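Local coordinates for universal stress protein (Pseudomonas aeruginosa UCBPP-PA14, PDB 7MQ5) that is of unknown function but belongs to the universal stress protein family, whose members are generally linked to bacterial survival under stress, at residues Leu38-Cys43 / Val67-Ala72. Sequence-based numbering, arbitrary orientation.
Sequences LHLLVC and VSTNQA
His39 reaches across to Ser68, its ND1 lying 2.7 Å from Ser68 OG in a nearly straight hydrogen bond that meets the imidazole at its edge, close to the ring plane. CG of His39 is anti to the backbone N (chi1 -176°), which swings the ring out over the neighbouring strand; NE2 then lies 3.8 Å from Asn70 CB. Both ring nitrogens are engaged, since NE2 is hydrogen-bonded to Glu84 OE2, the same oxygen that Asn70 ND2 reaches, while Ser68 OG has a second partner in His37. The ring's rotation is thus fixed from two ends.

Between the backbones, 38-43 and 67-72 run parallel. Leu38 O accepts from Ser68 N (3.0 Å), Leu40 uses both its N and its O, to Ser68 O and Asn70 N, and Val42 does the same with Asn70 O and Ala72 N. On the opposite face, Leu40 CG packs 4.0 Å from Val67 CG1, and Leu40 CB sits 4.0 Å from Thr69 CG2. Leu38 to Val42 and Val67 are buried, whereas Ser68 to Ala72, and Cys43, are partly exposed to solvent. There Leu41 CD1 meets Ala72 CB at 4.1 Å, and the extended Gln71 lays CG near Val42 O before NE2 donates to the backbone O of Arg47 and Glu44 and OE1 accepts from His49 N.

These strands belong to a right-handed beta-alpha-beta crossover through helix 50-62, whose Leu56 and Leu60 cover Leu40. Helix 77-88 covers the His39 and Leu41 face; strand 9-13 flanks 37-43 on its other side, leaving 67-72 as an outermost strand of the chain's sheet.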
ATOM      1  N   LEU A  38       9.904  13.848  -4.725  1.00  9.14           N
ATOM      2  CA  LEU A  38       8.507  14.037  -4.282  1.00  9.31           C
ATOM      3  C   LEU A  38       7.788  14.975  -5.247  1.00  9.45           C
ATOM      4  O   LEU A  38       8.253  16.124  -5.429  1.00 10.46           O
ATOM      5  CB  LEU A  38       8.466  14.637  -2.877  1.00 10.11           C
ATOM      6  CG  LEU A  38       9.170  13.823  -1.790  1.00 11.45           C
ATOM      7  CD1 LEU A  38       8.994  14.498  -0.433  1.00 13.30           C
ATOM      8  CD2 LEU A  38       8.660  12.387  -1.745  1.00 11.82           C
ATOM      9  N   HIS A  39       6.682  14.514  -5.831  1.00  9.03           N
ATOM     10  CA  HIS A  39       5.795  15.385  -6.636  1.00  8.82           C
ATOM     11  C   HIS A  39       4.526  15.630  -5.828  1.00  9.13           C
ATOM     12  O   HIS A  39       3.768  14.679  -5.569  1.00  9.62           O
ATOM     13  CB  HIS A  39       5.501  14.773  -7.995  1.00  9.18           C
ATOM     14  CG  HIS A  39       4.684  15.683  -8.848  1.00  9.80           C
ATOM     15  ND1 HIS A  39       5.211  16.842  -9.377  1.00 11.00           N
ATOM     16  CD2 HIS A  39       3.399  15.617  -9.258  1.00 10.65           C
ATOM     17  CE1 HIS A  39       4.275  17.442 -10.086  1.00 11.45           C
ATOM     18  NE2 HIS A  39       3.157  16.712 -10.027  1.00 11.47           N
ATOM     19  N   LEU A  40       4.318  16.876  -5.420  1.00  8.95           N
ATOM     20  CA  LEU A  40       3.150  17.238  -4.588  1.00  9.26           C
ATOM     21  C   LEU A  40       2.006  17.685  -5.494  1.00  9.56           C
ATOM     22  O   LEU A  40       2.198  18.624  -6.291  1.00 11.47           O
ATOM     23  CB  LEU A  40       3.525  18.359  -3.617  1.00 10.62           C
ATOM     24  CG  LEU A  40       4.851  18.217  -2.872  1.00 12.76           C
ATOM     25  CD1 LEU A  40       5.024  19.342  -1.865  1.00 15.33           C
ATOM     26  CD2 LEU A  40       4.977  16.866  -2.194  1.00 13.31           C
ATOM     27  N   LEU A  41       0.842  17.079  -5.318  1.00  9.10           N
ATOM     28  CA  LEU A  41      -0.315  17.373  -6.186  1.00  9.23           C
ATOM     29  C   LEU A  41      -1.500  17.833  -5.347  1.00  9.42           C
ATOM     30  O   LEU A  41      -1.885  17.122  -4.402  1.00 10.31           O
ATOM     31  CB  LEU A  41      -0.692  16.111  -6.967  1.00  9.64           C
ATOM     32  CG  LEU A  41      -2.013  16.169  -7.738  1.00 10.88           C
ATOM     33  CD1 LEU A  41      -1.923  17.159  -8.894  1.00 12.75           C
ATOM     34  CD2 LEU A  41      -2.427  14.784  -8.222  1.00 11.22           C
ATOM     35  N   VAL A  42      -2.081  18.970  -5.727  1.00 10.00           N
ATOM     36  CA  VAL A  42      -3.393  19.401  -5.175  1.00 10.52           C
ATOM     37  C   VAL A  42      -4.421  19.208  -6.294  1.00 10.53           C
ATOM     38  O   VAL A  42      -4.210  19.750  -7.384  1.00 11.30           O
ATOM     39  CB  VAL A  42      -3.385  20.847  -4.653  1.00 12.09           C
ATOM     40  CG1 VAL A  42      -4.790  21.283  -4.264  1.00 14.12           C
ATOM     41  CG2 VAL A  42      -2.425  21.014  -3.490  1.00 13.64           C
ATOM     42  N   CYS A  43      -5.486  18.470  -6.006  1.00 10.84           N
ATOM     43  CA  CYS A  43      -6.551  18.193  -6.994  1.00 11.77           C
ATOM     44  C   CYS A  43      -7.716  19.149  -6.742  1.00 11.72           C
ATOM     45  O   CYS A  43      -8.550  18.864  -5.869  1.00 13.74           O
ATOM     46  CB  CYS A  43      -7.022  16.751  -6.896  1.00 12.24           C
ATOM     47  SG  CYS A  43      -5.695  15.555  -7.155  1.00 13.93           S
ATOM     48  N   VAL A  67      11.959  18.123  -5.052  1.00 10.23           N
ATOM     49  CA  VAL A  67      10.490  18.359  -5.025  1.00 10.34           C
ATOM     50  C   VAL A  67      10.012  19.093  -6.274  1.00  9.93           C
ATOM     51  O   VAL A  67      10.675  20.030  -6.731  1.00 11.01           O
ATOM     52  CB  VAL A  67      10.107  19.197  -3.789  1.00 12.86           C
ATOM     53  CG1 VAL A  67       8.597  19.332  -3.642  1.00 12.98           C
ATOM     54  CG2 VAL A  67      10.729  18.659  -2.515  1.00 15.22           C
ATOM     55  N   SER A  68       8.849  18.693  -6.763  1.00  9.57           N
ATOM     56  CA  SER A  68       8.091  19.430  -7.803  1.00  9.92           C
ATOM     57  C   SER A  68       6.644  19.486  -7.311  1.00  9.66           C
ATOM     58  O   SER A  68       6.264  18.705  -6.414  1.00  9.75           O
ATOM     59  CB  SER A  68       8.211  18.835  -9.187  1.00 11.69           C
ATOM     60  OG  SER A  68       7.795  17.484  -9.217  1.00 11.25           O
ATOM     61  N   THR A  69       5.872  20.417  -7.843  1.00 10.31           N
ATOM     62  CA  THR A  69       4.474  20.590  -7.393  1.00 10.73           C
ATOM     63  C   THR A  69       3.582  20.869  -8.597  1.00 10.76           C
ATOM     64  O   THR A  69       4.063  21.367  -9.645  1.00 12.10           O
ATOM     65  CB  THR A  69       4.310  21.751  -6.394  1.00 12.38           C
ATOM     66  OG1 THR A  69       4.549  22.995  -7.054  1.00 16.09           O
ATOM     67  CG2 THR A  69       5.222  21.662  -5.194  1.00 13.33           C
ATOM     68  N   ASN A  70       2.305  20.597  -8.411  1.00 10.60           N
ATOM     69  CA  ASN A  70       1.323  20.952  -9.443  1.00 10.28           C
ATOM     70  C   ASN A  70      -0.078  20.964  -8.840  1.00 10.55           C
ATOM     71  O   ASN A  70      -0.339  20.258  -7.868  1.00 11.13           O
ATOM     72  CB  ASN A  70       1.351  19.982 -10.623  1.00 11.55           C
ATOM     73  CG  ASN A  70       0.603  20.505 -11.829  1.00 12.93           C
ATOM     74  OD1 ASN A  70       0.585  21.707 -12.098  1.00 14.99           O
ATOM     75  ND2 ASN A  70       0.004  19.602 -12.580  1.00 13.64           N
ATOM     76  N   GLN A  71      -0.928  21.777  -9.438  1.00 11.13           N
ATOM     77  CA  GLN A  71      -2.365  21.791  -9.137  1.00 11.49           C
ATOM     78  C   GLN A  71      -3.061  21.390 -10.436  1.00 11.62           C
ATOM     79  O   GLN A  71      -2.714  21.943 -11.486  1.00 13.61           O
ATOM     80  CB  GLN A  71      -2.820  23.161  -8.655  1.00 12.34           C
ATOM     81  CG  GLN A  71      -4.306  23.198  -8.371  1.00 13.27           C
ATOM     82  CD  GLN A  71      -4.774  24.512  -7.803  1.00 14.83           C
ATOM     83  OE1 GLN A  71      -3.972  25.359  -7.404  1.00 15.91           O
ATOM     84  NE2 GLN A  71      -6.087  24.672  -7.748  1.00 15.16           N
ATOM     85  N   ALA A  72      -3.989  20.446 -10.362  1.00 11.44           N
ATOM     86  CA  ALA A  72      -4.675  19.952 -11.568  1.00 12.23           C
ATOM     87  C   ALA A  72      -6.093  19.519 -11.221  1.00 12.27           C
ATOM     88  O   ALA A  72      -6.420  19.319 -10.036  1.00 12.73           O
ATOM     89  CB  ALA A  72      -3.901  18.790 -12.140  1.00 13.47           C
TER